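PDB 5XH8: extracellular invertase from Aspergillus kawachii, which probably hydrolyses terminal beta-fructofuranosides such as sucrose and, with high transfructosylation activity, passes fructosyl units on to build fructooligosaccharides such as 1-kestose. Local coordinates for residues A[473-478]-A[577-582]; A[495-500]-A[521-526]; A[172-177]-A[189-194]. All blocks are in the same frame, centred on the assembly; numbering follows the deposited sequence.

Contact 1: residues A[473-478]-A[577-582]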
ATOM      1  N   LEU A 473     -49.508   0.212  31.341  1.00 42.23           N
ATOM      2  CA  LEU A 473     -48.808   1.138  32.239  1.00 44.84           C
ATOM      3  C   LEU A 473     -47.673   1.919  31.540  1.00 46.76           C
ATOM      4  O   LEU A 473     -46.919   1.350  30.731  1.00 43.07           O
ATOM      5  CB  LEU A 473     -48.237   0.387  33.458  1.00 44.13           C
ATOM      6  CG  LEU A 473     -47.447   1.226  34.485  1.00 45.96           C
ATOM      7  CD1 LEU A 473     -47.718   0.773  35.912  1.00 46.34           C
ATOM      8  CD2 LEU A 473     -45.932   1.229  34.225  1.00 46.02           C
ATOM      9  N   LYS A 474     -47.603   3.215  31.874  1.00 45.17           N
ATOM     10  CA  LYS A 474     -46.512   4.116  31.527  1.00 43.07           C
ATOM     11  C   LYS A 474     -46.261   4.985  32.737  1.00 42.93           C
ATOM     12  O   LYS A 474     -47.152   5.740  33.133  1.00 44.13           O
ATOM     13  CB  LYS A 474     -46.874   5.010  30.350  1.00 44.80           C
ATOM     14  CG  LYS A 474     -47.069   4.255  29.058  1.00 44.87           C
ATOM     15  CD  LYS A 474     -47.669   5.125  27.986  1.00 46.56           C
ATOM     16  CE  LYS A 474     -48.365   4.245  26.971  1.00 49.83           C
ATOM     17  NZ  LYS A 474     -48.565   4.983  25.710  1.00 54.99           N
ATOM     18  N   SER A 475     -45.073   4.873  33.334  1.00 39.64           N
ATOM     19  CA  SER A 475     -44.697   5.707  34.468  1.00 39.89           C
ATOM     20  C   SER A 475     -43.239   6.196  34.375  1.00 40.48           C
ATOM     21  O   SER A 475     -42.348   5.462  33.945  1.00 36.45           O
ATOM     22  CB  SER A 475     -44.920   4.939  35.782  1.00 42.41           C
ATOM     23  OG  SER A 475     -46.094   4.122  35.722  1.00 42.10           O
ATOM     24  N   GLY A 476     -43.010   7.438  34.801  1.00 39.59           N
ATOM     25  CA  GLY A 476     -41.680   7.981  34.888  1.00 40.29           C
ATOM     26  C   GLY A 476     -41.677   9.416  35.357  1.00 42.41           C
ATOM     27  O   GLY A 476     -42.327   9.748  36.352  1.00 43.04           O
ATOM     28  N   PHE A 477     -40.934  10.268  34.653  1.00 38.85           N
ATOM     29  CA  PHE A 477     -40.842  11.675  34.999  1.00 37.66           C
ATOM     30  C   PHE A 477     -40.972  12.556  33.780  1.00 38.56           C
ATOM     31  O   PHE A 477     -40.665  12.156  32.664  1.00 39.92           O
ATOM     32  CB  PHE A 477     -39.532  11.992  35.703  1.00 37.77           C
ATOM     33  CG  PHE A 477     -39.312  11.211  36.959  1.00 40.03           C
ATOM     34  CD1 PHE A 477     -39.762  11.696  38.185  1.00 40.20           C
ATOM     35  CD2 PHE A 477     -38.644   9.988  36.925  1.00 39.73           C
ATOM     36  CE1 PHE A 477     -39.564  10.968  39.343  1.00 39.96           C
ATOM     37  CE2 PHE A 477     -38.441   9.260  38.084  1.00 39.37           C
ATOM     38  CZ  PHE A 477     -38.905   9.747  39.293  1.00 40.86           C
ATOM     39  N   GLN A 478     -41.447  13.767  34.030  1.00 38.65           N
ATOM     40  CA  GLN A 478     -41.481  14.817  33.052  1.00 39.15           C
ATOM     41  C   GLN A 478     -40.402  15.801  33.492  1.00 36.82           C
ATOM     42  O   GLN A 478     -40.375  16.206  34.648  1.00 37.65           O
ATOM     43  CB  GLN A 478     -42.860  15.471  33.027  1.00 40.52           C
ATOM     44  CG  GLN A 478     -43.084  16.333  31.816  1.00 42.64           C
ATOM     45  CD  GLN A 478     -44.432  17.037  31.836  1.00 43.82           C
ATOM     46  OE1 GLN A 478     -44.621  18.035  32.527  1.00 46.92           O
ATOM     47  NE2 GLN A 478     -45.360  16.531  31.055  1.00 44.63           N
ATOM     48  N   PHE A 577     -43.601  14.024  38.569  1.00 37.58           N
ATOM     49  CA  PHE A 577     -43.958  12.601  38.449  1.00 38.06           C
ATOM     50  C   PHE A 577     -44.900  12.487  37.268  1.00 38.40           C
ATOM     51  O   PHE A 577     -45.645  13.424  36.969  1.00 37.38           O
ATOM     52  CB  PHE A 577     -44.677  12.058  39.699  1.00 39.62           C
ATOM     53  CG  PHE A 577     -43.863  12.145  40.957  1.00 39.42           C
ATOM     54  CD1 PHE A 577     -42.985  11.134  41.295  1.00 40.57           C
ATOM     55  CD2 PHE A 577     -43.968  13.246  41.798  1.00 39.64           C
ATOM     56  CE1 PHE A 577     -42.215  11.222  42.446  1.00 41.07           C
ATOM     57  CE2 PHE A 577     -43.205  13.339  42.950  1.00 39.58           C
ATOM     58  CZ  PHE A 577     -42.325  12.325  43.275  1.00 40.54           C
ATOM     59  N   PHE A 578     -44.848  11.360  36.578  1.00 37.67           N
ATOM     60  CA  PHE A 578     -45.756  11.096  35.477  1.00 41.84           C
ATOM     61  C   PHE A 578     -46.229   9.655  35.577  1.00 43.06           C
ATOM     62  O   PHE A 578     -45.435   8.759  35.860  1.00 43.20           O
ATOM     63  CB  PHE A 578     -45.074  11.315  34.124  1.00 41.03           C
ATOM     64  CG  PHE A 578     -45.757  10.603  32.990  1.00 40.94           C
ATOM     65  CD1 PHE A 578     -46.925  11.114  32.436  1.00 42.65           C
ATOM     66  CD2 PHE A 578     -45.264   9.401  32.506  1.00 39.83           C
ATOM     67  CE1 PHE A 578     -47.567  10.454  31.400  1.00 42.61           C
ATOM     68  CE2 PHE A 578     -45.900   8.735  31.468  1.00 41.18           C
ATOM     69  CZ  PHE A 578     -47.054   9.263  30.908  1.00 42.34           C
ATOM     70  N   HIS A 579     -47.519   9.449  35.330  1.00 46.36           N
ATOM     71  CA  HIS A 579     -48.144   8.120  35.371  1.00 46.75           C
ATOM     72  C   HIS A 579     -49.427   8.194  34.542  1.00 46.69           C
ATOM     73  O   HIS A 579     -50.183   9.169  34.668  1.00 47.10           O
ATOM     74  CB  HIS A 579     -48.400   7.716  36.828  1.00 48.68           C
ATOM     75  CG  HIS A 579     -49.197   6.458  36.979  1.00 54.24           C
ATOM     76  ND1 HIS A 579     -48.824   5.266  36.400  1.00 55.47           N
ATOM     77  CD2 HIS A 579     -50.347   6.208  37.650  1.00 56.33           C
ATOM     78  CE1 HIS A 579     -49.714   4.337  36.698  1.00 58.10           C
ATOM     79  NE2 HIS A 579     -50.648   4.883  37.458  1.00 56.81           N
ATOM     80  N   ASN A 580     -49.660   7.212  33.665  1.00 45.33           N
ATOM     81  CA  ASN A 580     -50.787   7.298  32.706  1.00 44.95           C
ATOM     82  C   ASN A 580     -52.125   6.767  33.262  1.00 47.32           C
ATOM     83  O   ASN A 580     -53.107   6.683  32.536  1.00 49.26           O
ATOM     84  CB  ASN A 580     -50.454   6.609  31.381  1.00 42.31           C
ATOM     85  CG  ASN A 580     -50.374   5.107  31.499  1.00 41.68           C
ATOM     86  OD1 ASN A 580     -50.150   4.566  32.584  1.00 44.27           O
ATOM     87  ND2 ASN A 580     -50.505   4.421  30.374  1.00 40.73           N
ATOM     88  N   GLY A 581     -52.142   6.377  34.531  1.00 48.25           N
ATOM     89  CA  GLY A 581     -53.349   5.933  35.180  1.00 54.13           C
ATOM     90  C   GLY A 581     -53.601   4.451  35.090  1.00 54.55           C
ATOM     91  O   GLY A 581     -54.461   3.958  35.808  1.00 56.60           O
ATOM     92  N   VAL A 582     -52.859   3.733  34.238  1.00 53.95           N
ATOM     93  CA  VAL A 582     -53.057   2.292  34.075  1.00 52.76           C
ATOM     94  C   VAL A 582     -52.303   1.574  35.199  1.00 58.19           C
ATOM     95  O   VAL A 582     -51.076   1.448  35.170  1.00 61.06           O
ATOM     96  CB  VAL A 582     -52.621   1.802  32.683  1.00 51.14           C
ATOM     97  CG1 VAL A 582     -52.769   0.288  32.563  1.00 52.36           C
ATOM     98  CG2 VAL A 582     -53.423   2.514  31.601  1.00 50.38           C
TER

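Contact 2: residues A[495-500]-A[521-526]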
ATOM      1  N   ASN A 495     -44.101  -3.139  25.816  1.00 43.45           N
ATOM      2  CA  ASN A 495     -42.921  -3.621  25.067  1.00 41.92           C
ATOM      3  C   ASN A 495     -41.641  -3.605  25.908  1.00 42.69           C
ATOM      4  O   ASN A 495     -40.524  -3.652  25.368  1.00 42.60           O
ATOM      5  CB  ASN A 495     -42.732  -2.809  23.789  1.00 43.30           C
ATOM      6  CG  ASN A 495     -42.649  -1.302  24.042  1.00 44.91           C
ATOM      7  OD1 ASN A 495     -42.667  -0.826  25.175  1.00 44.81           O
ATOM      8  ND2 ASN A 495     -42.566  -0.548  22.967  1.00 48.53           N
ATOM      9  N   GLU A 496     -41.807  -3.569  27.231  1.00 39.30           N
ATOM     10  CA  GLU A 496     -40.705  -3.592  28.153  1.00 38.85           C
ATOM     11  C   GLU A 496     -39.609  -2.584  27.749  1.00 39.37           C
ATOM     12  O   GLU A 496     -38.454  -2.969  27.579  1.00 40.52           O
ATOM     13  CB  GLU A 496     -40.120  -5.001  28.204  1.00 39.16           C
ATOM     14  CG  GLU A 496     -41.092  -6.096  28.603  1.00 38.45           C
ATOM     15  CD  GLU A 496     -40.365  -7.402  28.797  1.00 37.86           C
ATOM     16  OE1 GLU A 496     -40.130  -8.076  27.787  1.00 38.92           O
ATOM     17  OE2 GLU A 496     -39.979  -7.739  29.945  1.00 40.06           O
ATOM     18  N   SER A 497     -39.991  -1.312  27.600  1.00 37.83           N
ATOM     19  CA  SER A 497     -39.085  -0.263  27.096  1.00 37.27           C
ATOM     20  C   SER A 497     -39.061   0.974  27.968  1.00 38.00           C
ATOM     21  O   SER A 497     -40.075   1.346  28.573  1.00 36.99           O
ATOM     22  CB  SER A 497     -39.511   0.180  25.705  1.00 35.63           C
ATOM     23  OG  SER A 497     -39.352  -0.860  24.758  1.00 36.23           O
ATOM     24  N   ILE A 498     -37.885   1.603  28.026  1.00 38.28           N
ATOM     25  CA  ILE A 498     -37.749   2.993  28.450  1.00 36.47           C
ATOM     26  C   ILE A 498     -37.880   3.857  27.204  1.00 36.58           C
ATOM     27  O   ILE A 498     -37.215   3.602  26.189  1.00 37.34           O
ATOM     28  CB  ILE A 498     -36.378   3.277  29.098  1.00 40.15           C
ATOM     29  CG1 ILE A 498     -36.102   2.333  30.285  1.00 42.12           C
ATOM     30  CG2 ILE A 498     -36.251   4.757  29.481  1.00 39.72           C
ATOM     31  CD1 ILE A 498     -36.558   2.828  31.633  1.00 44.96           C
ATOM     32  N   ILE A 499     -38.708   4.894  27.298  1.00 35.72           N
ATOM     33  CA  ILE A 499     -39.011   5.804  26.199  1.00 35.00           C
ATOM     34  C   ILE A 499     -38.651   7.241  26.597  1.00 32.34           C
ATOM     35  O   ILE A 499     -38.882   7.653  27.722  1.00 29.91           O
ATOM     36  CB  ILE A 499     -40.519   5.780  25.836  1.00 38.56           C
ATOM     37  CG1 ILE A 499     -41.007   4.344  25.585  1.00 40.67           C
ATOM     38  CG2 ILE A 499     -40.824   6.691  24.640  1.00 36.02           C
ATOM     39  CD1 ILE A 499     -40.342   3.627  24.445  1.00 41.87           C
ATOM     40  N   VAL A 500     -38.053   7.984  25.674  1.00 31.78           N
ATOM     41  CA  VAL A 500     -37.902   9.419  25.821  1.00 30.71           C
ATOM     42  C   VAL A 500     -38.817  10.029  24.758  1.00 31.13           C
ATOM     43  O   VAL A 500     -38.564   9.912  23.548  1.00 30.13           O
ATOM     44  CB  VAL A 500     -36.443   9.900  25.653  1.00 30.68           C
ATOM     45  CG1 VAL A 500     -36.343  11.384  25.970  1.00 31.47           C
ATOM     46  CG2 VAL A 500     -35.497   9.119  26.561  1.00 30.77           C
ATOM     47  N   ALA A 521     -35.995   5.107  22.300  1.00 33.72           N
ATOM     48  CA  ALA A 521     -36.456   3.954  23.069  1.00 34.63           C
ATOM     49  C   ALA A 521     -35.366   2.925  23.217  1.00 34.11           C
ATOM     50  O   ALA A 521     -34.563   2.736  22.296  1.00 34.06           O
ATOM     51  CB  ALA A 521     -37.658   3.316  22.370  1.00 34.63           C
ATOM     52  N   GLY A 522     -35.350   2.251  24.367  1.00 33.23           N
ATOM     53  CA  GLY A 522     -34.595   1.019  24.545  1.00 34.82           C
ATOM     54  C   GLY A 522     -35.289  -0.034  25.407  1.00 37.32           C
ATOM     55  O   GLY A 522     -36.011   0.304  26.335  1.00 37.25           O
ATOM     56  N   LYS A 523     -35.056  -1.304  25.086  1.00 39.38           N
ATOM     57  CA  LYS A 523     -35.613  -2.452  25.824  1.00 39.09           C
ATOM     58  C   LYS A 523     -34.939  -2.630  27.173  1.00 38.99           C
ATOM     59  O   LYS A 523     -33.702  -2.573  27.274  1.00 32.70           O
ATOM     60  CB  LYS A 523     -35.401  -3.759  25.062  1.00 42.16           C
ATOM     61  CG  LYS A 523     -36.095  -3.828  23.718  1.00 48.48           C
ATOM     62  CD  LYS A 523     -37.569  -4.153  23.852  1.00 50.53           C
ATOM     63  CE  LYS A 523     -37.798  -5.564  24.377  1.00 49.62           C
ATOM     64  NZ  LYS A 523     -39.165  -6.005  23.990  1.00 50.81           N
ATOM     65  N   LEU A 524     -35.761  -2.857  28.201  1.00 35.87           N
ATOM     66  CA  LEU A 524     -35.271  -3.201  29.527  1.00 38.44           C
ATOM     67  C   LEU A 524     -36.275  -4.164  30.175  1.00 40.67           C
ATOM     68  O   LEU A 524     -37.419  -3.789  30.375  1.00 39.05           O
ATOM     69  CB  LEU A 524     -35.135  -1.950  30.391  1.00 37.36           C
ATOM     70  CG  LEU A 524     -34.741  -2.210  31.850  1.00 38.87           C
ATOM     71  CD1 LEU A 524     -33.356  -2.845  31.963  1.00 39.06           C
ATOM     72  CD2 LEU A 524     -34.816  -0.920  32.639  1.00 39.83           C
ATOM     73  N   ARG A 525     -35.846  -5.392  30.465  1.00 40.80           N
ATOM     74  CA  ARG A 525     -36.679  -6.354  31.177  1.00 40.51           C
ATOM     75  C   ARG A 525     -36.440  -6.211  32.665  1.00 40.04           C
ATOM     76  O   ARG A 525     -35.297  -6.205  33.127  1.00 38.64           O
ATOM     77  CB  ARG A 525     -36.386  -7.791  30.768  1.00 39.75           C
ATOM     78  CG  ARG A 525     -37.078  -8.827  31.667  1.00 39.46           C
ATOM     79  CD  ARG A 525     -37.253 -10.155  30.977  1.00 37.73           C
ATOM     80  NE  ARG A 525     -38.146 -10.009  29.842  1.00 36.40           N
ATOM     81  CZ  ARG A 525     -38.299 -10.902  28.876  1.00 36.63           C
ATOM     82  NH1 ARG A 525     -37.646 -12.064  28.892  1.00 40.28           N
ATOM     83  NH2 ARG A 525     -39.130 -10.636  27.882  1.00 36.25           N
ATOM     84  N   LEU A 526     -37.543  -6.089  33.395  1.00 41.59           N
ATOM     85  CA  LEU A 526     -37.575  -6.155  34.855  1.00 40.79           C
ATOM     86  C   LEU A 526     -38.082  -7.567  35.149  1.00 42.55           C
ATOM     87  O   LEU A 526     -39.208  -7.918  34.776  1.00 39.09           O
ATOM     88  CB  LEU A 526     -38.539  -5.083  35.402  1.00 41.01           C
ATOM     89  CG  LEU A 526     -38.116  -3.636  35.072  1.00 40.52           C
ATOM     90  CD1 LEU A 526     -39.156  -2.596  35.486  1.00 39.63           C
ATOM     91  CD2 LEU A 526     -36.773  -3.329  35.730  1.00 39.24           C
TER
HETATM   92  O   HOH W   1     -40.367  -6.117  31.921  1.00 37.78           O

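Contact 3: residues A[172-177]-A[189-194]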
ATOM      1  N   PRO A 172      -8.496  -0.326  13.529  1.00 21.60           N
ATOM      2  CA  PRO A 172      -7.742  -1.361  14.226  1.00 21.84           C
ATOM      3  C   PRO A 172      -7.769  -1.136  15.736  1.00 22.23           C
ATOM      4  O   PRO A 172      -7.578   0.018  16.207  1.00 21.27           O
ATOM      5  CB  PRO A 172      -6.327  -1.211  13.658  1.00 21.54           C
ATOM      6  CG  PRO A 172      -6.257   0.218  13.196  1.00 20.95           C
ATOM      7  CD  PRO A 172      -7.615   0.480  12.648  1.00 21.57           C
ATOM      8  N   TYR A 173      -8.039  -2.223  16.465  1.00 21.38           N
ATOM      9  CA  TYR A 173      -8.118  -2.214  17.927  1.00 21.18           C
ATOM     10  C   TYR A 173      -7.093  -3.192  18.504  1.00 22.27           C
ATOM     11  O   TYR A 173      -7.258  -4.421  18.407  1.00 23.23           O
ATOM     12  CB  TYR A 173      -9.533  -2.565  18.389  1.00 22.01           C
ATOM     13  CG  TYR A 173      -9.753  -2.240  19.847  1.00 21.82           C
ATOM     14  CD1 TYR A 173     -10.199  -0.963  20.246  1.00 22.15           C
ATOM     15  CD2 TYR A 173      -9.477  -3.174  20.837  1.00 21.94           C
ATOM     16  CE1 TYR A 173     -10.373  -0.649  21.590  1.00 22.16           C
ATOM     17  CE2 TYR A 173      -9.630  -2.866  22.195  1.00 23.07           C
ATOM     18  CZ  TYR A 173     -10.085  -1.598  22.570  1.00 23.59           C
ATOM     19  OH  TYR A 173     -10.239  -1.286  23.918  1.00 23.10           O
ATOM     20  N   VAL A 174      -6.040  -2.627  19.081  1.00 22.74           N
ATOM     21  CA  VAL A 174      -4.983  -3.400  19.717  1.00 22.92           C
ATOM     22  C   VAL A 174      -5.398  -3.834  21.132  1.00 24.38           C
ATOM     23  O   VAL A 174      -6.032  -3.071  21.911  1.00 21.81           O
ATOM     24  CB  VAL A 174      -3.633  -2.652  19.761  1.00 22.24           C
ATOM     25  CG1 VAL A 174      -3.196  -2.236  18.382  1.00 23.79           C
ATOM     26  CG2 VAL A 174      -3.667  -1.450  20.693  1.00 24.01           C
ATOM     27  N   PHE A 175      -5.059  -5.078  21.458  1.00 23.64           N
ATOM     28  CA  PHE A 175      -5.377  -5.641  22.772  1.00 24.81           C
ATOM     29  C   PHE A 175      -4.536  -6.884  23.063  1.00 26.19           C
ATOM     30  O   PHE A 175      -4.024  -7.511  22.141  1.00 24.44           O
ATOM     31  CB  PHE A 175      -6.871  -5.988  22.911  1.00 24.79           C
ATOM     32  CG  PHE A 175      -7.317  -7.136  22.058  1.00 26.11           C
ATOM     33  CD1 PHE A 175      -7.515  -6.969  20.689  1.00 25.61           C
ATOM     34  CD2 PHE A 175      -7.562  -8.399  22.620  1.00 27.15           C
ATOM     35  CE1 PHE A 175      -7.931  -8.016  19.901  1.00 26.26           C
ATOM     36  CE2 PHE A 175      -7.959  -9.454  21.820  1.00 27.35           C
ATOM     37  CZ  PHE A 175      -8.141  -9.265  20.458  1.00 26.94           C
ATOM     38  N   GLN A 176      -4.420  -7.190  24.352  1.00 27.86           N
ATOM     39  CA  GLN A 176      -3.731  -8.370  24.877  1.00 28.98           C
ATOM     40  C   GLN A 176      -4.752  -9.304  25.488  1.00 31.03           C
ATOM     41  O   GLN A 176      -5.780  -8.857  26.027  1.00 28.44           O
ATOM     42  CB  GLN A 176      -2.709  -7.947  25.914  1.00 28.92           C
ATOM     43  CG  GLN A 176      -1.589  -7.151  25.279  1.00 29.05           C
ATOM     44  CD  GLN A 176      -0.529  -6.692  26.261  1.00 29.27           C
ATOM     45  OE1 GLN A 176      -0.812  -5.986  27.229  1.00 29.24           O
ATOM     46  NE2 GLN A 176       0.712  -7.056  25.994  1.00 30.44           N
ATOM     47  N   ASN A 177      -4.489 -10.613  25.385  1.00 31.08           N
ATOM     48  CA  ASN A 177      -5.397 -11.609  25.973  1.00 33.15           C
ATOM     49  C   ASN A 177      -4.726 -12.997  26.189  1.00 33.54           C
ATOM     50  O   ASN A 177      -4.346 -13.658  25.220  1.00 31.47           O
ATOM     51  CB  ASN A 177      -6.661 -11.761  25.133  1.00 32.46           C
ATOM     52  CG  ASN A 177      -7.701 -12.615  25.835  1.00 33.84           C
ATOM     53  OD1 ASN A 177      -7.657 -13.843  25.759  1.00 32.24           O
ATOM     54  ND2 ASN A 177      -8.594 -11.972  26.582  1.00 31.95           N
ATOM     55  N   ASN A 189       1.628 -12.294  26.323  1.00 37.23           N
ATOM     56  CA  ASN A 189       1.427 -10.839  26.192  1.00 38.95           C
ATOM     57  C   ASN A 189       1.688 -10.325  24.786  1.00 34.07           C
ATOM     58  O   ASN A 189       2.073  -9.173  24.601  1.00 32.01           O
ATOM     59  CB  ASN A 189       2.248 -10.072  27.228  1.00 41.08           C
ATOM     60  CG  ASN A 189       2.015 -10.602  28.629  1.00 45.66           C
ATOM     61  OD1 ASN A 189       0.910 -11.046  28.957  1.00 47.43           O
ATOM     62  ND2 ASN A 189       3.047 -10.588  29.441  1.00 47.93           N
ATOM     63  N   THR A 190       1.442 -11.211  23.822  1.00 30.81           N
ATOM     64  CA  THR A 190       1.324 -10.874  22.426  1.00 31.19           C
ATOM     65  C   THR A 190       0.232  -9.794  22.268  1.00 28.59           C
ATOM     66  O   THR A 190      -0.806  -9.844  22.904  1.00 26.65           O
ATOM     67  CB  THR A 190       0.968 -12.136  21.589  1.00 30.77           C
ATOM     68  OG1 THR A 190       2.138 -12.974  21.458  1.00 32.34           O
ATOM     69  CG2 THR A 190       0.449 -11.793  20.208  1.00 33.17           C
ATOM     70  N   TRP A 191       0.475  -8.865  21.362  1.00 26.64           N
ATOM     71  CA  TRP A 191      -0.514  -7.853  20.998  1.00 26.29           C
ATOM     72  C   TRP A 191      -1.288  -8.414  19.836  1.00 25.12           C
ATOM     73  O   TRP A 191      -0.692  -8.865  18.852  1.00 25.72           O
ATOM     74  CB  TRP A 191       0.158  -6.527  20.638  1.00 25.99           C
ATOM     75  CG  TRP A 191       0.510  -5.711  21.848  1.00 25.61           C
ATOM     76  CD1 TRP A 191       1.758  -5.567  22.437  1.00 26.57           C
ATOM     77  CD2 TRP A 191      -0.380  -4.893  22.605  1.00 25.67           C
ATOM     78  NE1 TRP A 191       1.669  -4.723  23.512  1.00 26.93           N
ATOM     79  CE2 TRP A 191       0.374  -4.294  23.641  1.00 26.28           C
ATOM     80  CE3 TRP A 191      -1.748  -4.595  22.501  1.00 25.91           C
ATOM     81  CZ2 TRP A 191      -0.194  -3.435  24.582  1.00 26.89           C
ATOM     82  CZ3 TRP A 191      -2.309  -3.733  23.439  1.00 26.23           C
ATOM     83  CH2 TRP A 191      -1.538  -3.172  24.466  1.00 26.92           C
ATOM     84  N   TYR A 192      -2.611  -8.451  19.992  1.00 25.29           N
ATOM     85  CA  TYR A 192      -3.565  -8.742  18.935  1.00 26.46           C
ATOM     86  C   TYR A 192      -4.140  -7.438  18.387  1.00 25.24           C
ATOM     87  O   TYR A 192      -4.138  -6.426  19.078  1.00 23.92           O
ATOM     88  CB  TYR A 192      -4.710  -9.628  19.455  1.00 28.88           C
ATOM     89  CG  TYR A 192      -4.168 -10.932  20.006  1.00 31.72           C
ATOM     90  CD1 TYR A 192      -3.855 -11.998  19.152  1.00 31.78           C
ATOM     91  CD2 TYR A 192      -3.889 -11.065  21.356  1.00 32.55           C
ATOM     92  CE1 TYR A 192      -3.321 -13.176  19.649  1.00 34.51           C
ATOM     93  CE2 TYR A 192      -3.354 -12.240  21.864  1.00 33.47           C
ATOM     94  CZ  TYR A 192      -3.071 -13.293  21.013  1.00 34.44           C
ATOM     95  OH  TYR A 192      -2.512 -14.445  21.517  1.00 33.07           O
ATOM     96  N   THR A 193      -4.631  -7.503  17.156  1.00 23.83           N
ATOM     97  CA  THR A 193      -5.402  -6.434  16.555  1.00 24.31           C
ATOM     98  C   THR A 193      -6.618  -7.033  15.908  1.00 22.35           C
ATOM     99  O   THR A 193      -6.506  -8.008  15.172  1.00 20.71           O
ATOM    100  CB  THR A 193      -4.577  -5.676  15.486  1.00 25.53           C
ATOM    101  OG1 THR A 193      -3.444  -5.050  16.116  1.00 28.64           O
ATOM    102  CG2 THR A 193      -5.416  -4.620  14.828  1.00 27.93           C
ATOM    103  N   VAL A 194      -7.782  -6.450  16.181  1.00 23.15           N
ATOM    104  CA  VAL A 194      -8.956  -6.664  15.330  1.00 24.42           C
ATOM    105  C   VAL A 194      -9.150  -5.482  14.396  1.00 24.99           C
ATOM    106  O   VAL A 194      -8.939  -4.326  14.785  1.00 24.27           O
ATOM    107  CB  VAL A 194     -10.290  -6.991  16.057  1.00 27.41           C
ATOM    108  CG1 VAL A 194     -10.241  -8.414  16.615  1.00 30.23           C
ATOM    109  CG2 VAL A 194     -10.639  -5.974  17.134  1.00 28.67           C
TER
HETATM  110  O   HOH W   2      -1.712 -11.355  24.861  1.00 24.48           O

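Contact 1: residues A[473-478]-A[577-582]
Asn580 meets Lys474 near the start of strand 474-478, and its side chain adds a rung to the backbone ladder. With chi1 at 70°, its CG sits between the backbone N and the carbonyl carbon, a rotamer in which OD1 meets both Lys474 N and Val582 N. From CB, which lies 3.8 Å from Lys474 O, the path leads through CG to OD1, which accepts from Lys474 N at 3.0 Å. Val582 N donates to the same OD1 at 3.3 Å, closing an Asx turn. The other branch, ND2, lies against the extended aliphatic chain of Lys474 and is hydrogen-bonded to Gly472 O. The two donors to OD1 approach from opposite faces of the amide plane, and with the ND2 bond they probably limit its rotation.

Further along, Gly476 and Phe578 form a hydrogen-bonded antiparallel pair, and the Phe578 ring reaches back until CE2 is 3.6 Å from Lys474 O. On the other side of the sheet, Ser475 OG and His579 ND1 share a hydrogen bond of 3.0 Å at the edge of the imidazole, whose NE2 is bonded to Gly583 O. Phe477 and Phe577 lie side by side with ring planes 39° apart, and both meet Phe587 edge-to-face on strand 585-594 of the other sheet. This is the antiparallel pairing of inner strands in the beta-sandwich typical of the C-terminal domain of glycoside hydrolase family 32.

Contact 2: residues A[495-500]-A[521-526]
Strand 497-500 pairs with strand 521-523 at one margin of a sheet, beside a G1 beta bulge in its other pairing, with strand 487-492, where Glu496 and Ser497 both face Gln492; from this bulge the Glu496 side chain crosses to Arg525. The salt bridge is side-on and two-pronged: Arg525 NH2 to Glu496 OE1 is 2.8 Å, and Arg525 NE to Glu496 OE2 is 2.9 Å. Both oxygens use their syn lone pairs, and the carboxylate and guanidinium planes are only 23° apart, evidence that the paired bonds hold the two groups nearly flat against rotation. Arg525 CG lies anti to the backbone N (chi1 170°), and a bend at chi3 turns the guanidinium edge to the acid. Arg525 has a second acidic partner, Glu392, through NH1, and a water donates to Glu496 OE2 while accepting from Leu526 N.

Past the bulge along the chain the two strands run antiparallel, 170° apart, within the beta-sandwich expected of the family's C-terminal domain. Ile498 and Gly522 exchange both backbone bonds, and Leu524 N adds a bond of 2.8 Å to Glu496 O beyond the last pair. Lys523, bent at chi2 and chi3, folds back so that its NZ donates to Asn495 O at 3.0 Å from above the carbonyl plane. Lys523 also makes a cation-pi contact with Trp239. Ile499 CD1 presses on Ala521 CB at 3.4 Å, tighter than usual, whereas on the other face Ile498 CG1 meets Leu524 CD2 at 4.2 Å, toward Leu542 and Leu540 of strand 534-547.

Contact 3: residues A[172-177]-A[189-194]
In one four-stranded antiparallel blade of the family 32 beta-propeller, strand 166-176 at the blade's margin pairs with strand 191-199 after a connection through helix 178-184. Backbone bonds join two hydrogen-bonded pairs, Tyr173 with Val194 and Phe175 with Tyr192; the shortest is Tyr192 N to Phe175 O at 2.7 Å. The strand directions differ by 148°, so the ladder is twisted as well as antiparallel.

One face carries Val174, Gln176, Trp191 and Thr193. Gln176 lies flat on the Trp191 indole, amide and ring planes 5° apart, with CG 3.6 Å from the centroid of the six-membered ring and almost straight above it. The chain is extended beyond CG, which carries the amide along the indole until NE2 donates to Asn189 O at 2.9 Å. Val174 CG2 touches Trp191 CZ3 at 3.8 Å, and Phe175 N meets that ring at its edge.

On the other face of the sheet, with Tyr173, Tyr192 and Val194, Phe175 has its CG between the backbone N and the carbonyl carbon (chi1 69°), a placement that swings the ring so that its face meets Tyr192 CB. That carbon stands 3.8 Å from the centroid in a CH-pi contact; Val194 CG1 approaches obliquely. Val252 of strand 250-255 packs against both Phe175 and Val194, while Tyr192 OH is bonded to Asp181 and Ser186.

Thr193 OG1 is buried without a polar partner, its near neighbour across the strands being Val174 CG1 at 3.6 Å. The chemistry thus implies a contact carried by backbone bonds and ring faces, with the Gln176 amide both stacked on Trp191 and hydrogen-bonded to Asn189 O.

Along the chain, contact 3 closes first, in the N-terminal propeller domain, and contact 2 is nested within the long excursion closed by contact 1 in the C-terminal domain. Contacts 1 and 2 share one six-stranded antiparallel sheet, separated by strand 487-492; their centres are about 14 Å apart and their nearest atoms about 7 Å, without touching. Contact 3 lies on the opposite side of the chain's centre, with its centre about 35 Å from that of contact 2 and about 47 Å from that of contact 1. The build is two-domain: contact 2 is nearer the propeller, where Lys523 meets Trp239, with Gly522 about 10 Å from the bound sodium ion; contact 1 is farther out.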